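Local coordinates for protein glutathione peroxidase (Hypocrea jecorina, PDB 6VPD) that probably reduces hydroperoxides to alcohols at the expense of reduced thioredoxin, as a thioredoxin-dependent member of the glutathione peroxidase family, at residues A[172-175]-A[176-180]; A[181-184]-A[185-189]. All blocks are in the same frame, centred on the assembly; numbering follows the deposited sequence.

Interaction 1: A[172-175]-A[176-180]; sequences STTE and PEKIQ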
loop_
_atom_site.group_PDB
_atom_site.type_symbol
_atom_site.label_atom_id
_atom_site.label_comp_id
_atom_site.label_asym_id
_atom_site.label_seq_id
_atom_site.Cartn_x
_atom_site.Cartn_y
_atom_site.Cartn_z
ATOM N N SER A 172 -4.410 0.135 -2.300
ATOM C CA SER A 172 -4.843 -0.500 -1.052
ATOM C C SER A 172 -4.844 0.474 0.120
ATOM O O SER A 172 -5.602 0.289 1.079
ATOM C CB SER A 172 -3.943 -1.693 -0.730
ATOM O OG SER A 172 -2.592 -1.292 -0.553
ATOM N N THR A 173 -4.003 1.508 0.061
ATOM C CA THR A 173 -3.866 2.493 1.123
ATOM C C THR A 173 -4.979 3.535 1.114
ATOM O O THR A 173 -5.113 4.293 2.082
ATOM C CB THR A 173 -2.507 3.191 0.994
ATOM O OG1 THR A 173 -2.447 3.895 -0.260
ATOM C CG2 THR A 173 -1.364 2.164 1.050
ATOM N N THR A 174 -5.756 3.623 0.037
ATOM C CA THR A 174 -6.882 4.543 0.004
ATOM C C THR A 174 -8.064 3.940 0.754
ATOM O O THR A 174 -8.366 2.743 0.639
ATOM C CB THR A 174 -7.283 4.868 -1.437
ATOM O OG1 THR A 174 -6.173 5.438 -2.139
ATOM C CG2 THR A 174 -8.439 5.847 -1.462
ATOM N N GLU A 175 -8.704 4.750 1.511
ATOM C CA GLU A 175 -9.797 4.241 2.325
ATOM C C GLU A 175 -11.104 4.284 1.533
ATOM O O GLU A 175 -11.455 5.342 0.980
ATOM C CB GLU A 175 -9.926 5.049 3.617
ATOM C CG GLU A 175 -10.084 6.572 3.453
ATOM C CD GLU A 175 -8.825 7.286 2.946
ATOM O OE1 GLU A 175 -7.746 6.650 2.858
ATOM O OE2 GLU A 175 -8.922 8.496 2.635
ATOM N N PRO A 176 -11.841 3.148 1.463
ATOM C CA PRO A 176 -13.131 3.107 0.749
ATOM C C PRO A 176 -14.029 4.339 0.922
ATOM O O PRO A 176 -14.826 4.668 0.033
ATOM C CB PRO A 176 -13.802 1.856 1.341
ATOM C CG PRO A 176 -12.665 0.968 1.756
ATOM C CD PRO A 176 -11.482 1.845 2.067
ATOM N N GLU A 177 -13.904 5.028 2.063
ATOM C CA GLU A 177 -14.725 6.199 2.340
ATOM C C GLU A 177 -14.394 7.357 1.414
ATOM O O GLU A 177 -15.210 8.277 1.270
ATOM C CB GLU A 177 -14.568 6.636 3.802
ATOM C CG GLU A 177 -14.853 5.560 4.863
ATOM C CD GLU A 177 -13.913 4.356 4.789
ATOM O OE1 GLU A 177 -12.760 4.508 4.316
ATOM O OE2 GLU A 177 -14.332 3.241 5.188
ATOM N N LYS A 178 -13.220 7.331 0.780
ATOM C CA LYS A 178 -12.854 8.375 -0.170
ATOM C C LYS A 178 -13.378 8.074 -1.574
ATOM O O LYS A 178 -13.513 8.997 -2.388
ATOM C CB LYS A 178 -11.316 8.569 -0.173
ATOM C CG LYS A 178 -10.744 9.280 -1.419
ATOM C CD LYS A 178 -9.225 9.174 -1.536
ATOM C CE LYS A 178 -8.674 10.138 -2.607
ATOM N NZ LYS A 178 -7.243 10.511 -2.387
ATOM N N ILE A 179 -13.717 6.817 -1.868
ATOM C CA ILE A 179 -14.405 6.534 -3.117
ATOM C C ILE A 179 -15.868 6.946 -3.066
ATOM O O ILE A 179 -16.486 7.124 -4.126
ATOM C CB ILE A 179 -14.323 5.041 -3.448
ATOM C CG1 ILE A 179 -12.985 4.462 -3.025
ATOM C CG2 ILE A 179 -14.542 4.797 -4.933
ATOM C CD1 ILE A 179 -12.887 3.004 -3.387
ATOM N N GLN A 180 -16.415 7.124 -1.852
ATOM C CA GLN A 180 -17.862 7.168 -1.638
ATOM C C GLN A 180 -18.534 8.219 -2.507
ATOM O O GLN A 180 -19.616 7.975 -3.051
ATOM C CB GLN A 180 -18.166 7.432 -0.163
ATOM C CG GLN A 180 -19.304 6.585 0.412
ATOM C CD GLN A 180 -19.320 6.576 1.939
ATOM O OE1 GLN A 180 -18.973 5.577 2.572
ATOM N NE2 GLN A 180 -19.727 7.689 2.530
#
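In T174 the methyl CG2 lies anti to the backbone N, and in K178 CG does the same (chi1 161°), which turns methyl and lysine stem toward each other where the chain leaves the last hairpin of the thioredoxin fold and enters helix 176-188. CG2 of T174 lies 3.4 Å from CD of K178, the two side chains crossing at about a right angle, so the aliphatic part of the lysine does the touching while its extended chain carries NZ onward. E175 sets its CG between its own N and carbonyl carbon and bends at chi2; its carboxylate thereby passes at a slant over the start of K178, OE2 lying 3.7 Å from CB. The charged ends stay apart, with E175 OE2 and K178 NZ separated by 5.7 Å, so any attraction is at a distance. E177 brings OE1 back to within 3.0 Å of CB of E175. The two carboxylates have nearly parallel planes, and their OE1 atoms are 5.6 Å apart, so two like charges probably sit near each other at the helix entrance without touching. P176 faces inward instead, resting on L70 and V73 of helix 64-80, while T174 O accepts a hydrogen bond from K157 NZ. T173 packs on V73 of the second subunit. Across the turn the backbone is tied by one hydrogen bond: K178 N to E175 O, 2.7 Å, nearly straight at 170°, with the donor tilted 28° from the carbonyl plane.

Interaction 2: A[181-184]-A[185-189]; sequences DKII and EAIKQ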
loop_
_atom_site.group_PDB
_atom_site.type_symbol
_atom_site.label_atom_id
_atom_site.label_comp_id
_atom_site.label_asym_id
_atom_site.label_seq_id
_atom_site.Cartn_x
_atom_site.Cartn_y
_atom_site.Cartn_z
ATOM N N ASP A 181 -17.914 9.396 -2.651
ATOM C CA ASP A 181 -18.517 10.436 -3.477
ATOM C C ASP A 181 -18.360 10.151 -4.971
ATOM O O ASP A 181 -19.212 10.570 -5.765
ATOM C CB ASP A 181 -17.951 11.817 -3.102
ATOM C CG ASP A 181 -18.079 12.134 -1.581
ATOM O OD1 ASP A 181 -19.071 11.695 -0.943
ATOM O OD2 ASP A 181 -17.208 12.850 -1.023
ATOM N N LYS A 182 -17.310 9.423 -5.373
ATOM C CA LYS A 182 -17.225 8.946 -6.753
ATOM C C LYS A 182 -18.290 7.888 -7.046
ATOM O O LYS A 182 -18.843 7.847 -8.154
ATOM C CB LYS A 182 -15.835 8.384 -7.033
ATOM C CG LYS A 182 -14.762 9.439 -7.163
ATOM C CD LYS A 182 -14.758 10.116 -8.517
ATOM C CE LYS A 182 -14.960 9.120 -9.647
ATOM N NZ LYS A 182 -15.346 9.858 -10.876
ATOM N N ILE A 183 -18.571 7.005 -6.079
ATOM C CA ILE A 183 -19.635 6.024 -6.265
ATOM C C ILE A 183 -20.950 6.731 -6.509
ATOM O O ILE A 183 -21.631 6.492 -7.516
ATOM C CB ILE A 183 -19.741 5.083 -5.052
ATOM C CG1 ILE A 183 -18.550 4.136 -4.999
ATOM C CG2 ILE A 183 -21.025 4.269 -5.154
ATOM C CD1 ILE A 183 -18.164 3.776 -3.599
ATOM N N ILE A 184 -21.318 7.626 -5.590
ATOM C CA ILE A 184 -22.619 8.290 -5.624
ATOM C C ILE A 184 -22.795 9.128 -6.898
ATOM O O ILE A 184 -23.895 9.173 -7.469
ATOM C CB ILE A 184 -22.774 9.100 -4.321
ATOM C CG1 ILE A 184 -23.092 8.135 -3.176
ATOM C CG2 ILE A 184 -23.820 10.190 -4.437
ATOM C CD1 ILE A 184 -22.796 8.700 -1.809
ATOM N N GLU A 185 -21.718 9.754 -7.392
ATOM C CA GLU A 185 -21.760 10.377 -8.715
ATOM C C GLU A 185 -22.009 9.346 -9.816
ATOM O O GLU A 185 -22.799 9.591 -10.735
ATOM C CB GLU A 185 -20.464 11.140 -8.983
ATOM C CG GLU A 185 -20.373 11.916 -10.328
ATOM C CD GLU A 185 -21.706 12.502 -10.874
ATOM O OE1 GLU A 185 -22.420 11.816 -11.636
ATOM O OE2 GLU A 185 -22.049 13.665 -10.549
ATOM N N ALA A 186 -21.338 8.188 -9.757
ATOM C CA ALA A 186 -21.639 7.172 -10.758
ATOM C C ALA A 186 -23.100 6.754 -10.675
ATOM O O ALA A 186 -23.724 6.506 -11.713
ATOM C CB ALA A 186 -20.721 5.962 -10.616
ATOM N N ILE A 187 -23.681 6.747 -9.464
ATOM C CA ILE A 187 -25.065 6.302 -9.292
ATOM C C ILE A 187 -26.045 7.330 -9.860
ATOM O O ILE A 187 -27.027 6.969 -10.525
ATOM C CB ILE A 187 -25.350 6.001 -7.806
ATOM C CG1 ILE A 187 -24.640 4.721 -7.371
ATOM C CG2 ILE A 187 -26.867 5.898 -7.533
ATOM C CD1 ILE A 187 -24.699 4.494 -5.883
ATOM N N LYS A 188 -25.813 8.624 -9.600
ATOM C CA LYS A 188 -26.734 9.634 -10.120
ATOM C C LYS A 188 -26.697 9.739 -11.642
ATOM O O LYS A 188 -27.597 10.350 -12.223
ATOM C CB LYS A 188 -26.434 11.001 -9.516
ATOM C CG LYS A 188 -26.595 11.101 -8.014
ATOM C CD LYS A 188 -26.197 12.501 -7.575
ATOM C CE LYS A 188 -26.794 12.850 -6.245
ATOM N NZ LYS A 188 -26.410 11.830 -5.231
ATOM N N GLN A 189 -25.698 9.160 -12.292
ATOM C CA GLN A 189 -25.556 9.140 -13.745
ATOM C C GLN A 189 -26.472 8.075 -14.344
ATOM O O GLN A 189 -26.533 6.956 -13.832
ATOM C CB GLN A 189 -24.099 8.838 -14.138
ATOM C CG GLN A 189 -23.176 10.029 -14.131
ATOM C CD GLN A 189 -23.473 10.986 -15.272
ATOM O OE1 GLN A 189 -23.788 10.571 -16.397
ATOM N NE2 GLN A 189 -23.380 12.279 -14.987
#
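The C-terminal half of helix 176-188, last helix of the thioredoxin fold, is held here by four successive i to i+4 hydrogen bonds. E185 N reaches D181 O at 3.1 Å from above the carbonyl plane, and A186 N follows on K182 O at 3.0 Å. I187 N lies in the carbonyl plane of I183 O, 2.8 Å away, although its N-H is noticeably bent (141°); K188 N closes the series on I184 O at 2.9 Å. Along one ridge I183 and I187 run next to each other in the same direction. With CG1 of I187 beside its own N (chi1 -72°), CD1 is carried back to CG2 of I183, 3.8 Å away, and both isoleucines press on I77 of helix 64-80. A186 adds its methyl to this buried side, against V51 and I167 of the central sheet. On the next ridge K188 runs alongside I184: its CG passes 3.4 Å from I184 O, and the bend at chi4 puts NZ beside CG2 of I184. That ammonium is satisfied by a hydrogen bond to Y81 OH, just after helix 64-80. D181 and E185 line an exposed flank. An apolar face on the sheet and a neighbouring helix, with charged residues outside, is the amphipathic pattern of the closing helix of a thioredoxin fold.

Overall arrangement
The two contacts run in series along the C-terminal part of the chain, neither nested nor crossing, their centres about 14 Å apart. After strand 166-170, interaction 1 closes the short turn in which loop 172-175 leads into helix 176-188; interaction 2 then continues through the later turns of that same helix to the loop at its end. Both sit against helix 64-80: V73 touches residues of each, and I77 packs on the second, with Y81 just beyond that helix. Interaction 1 also borders strand 157-160 and the second subunit, whereas interaction 2 rests on strands 51-58 and 166-170, joining the closing helix to the central sheet.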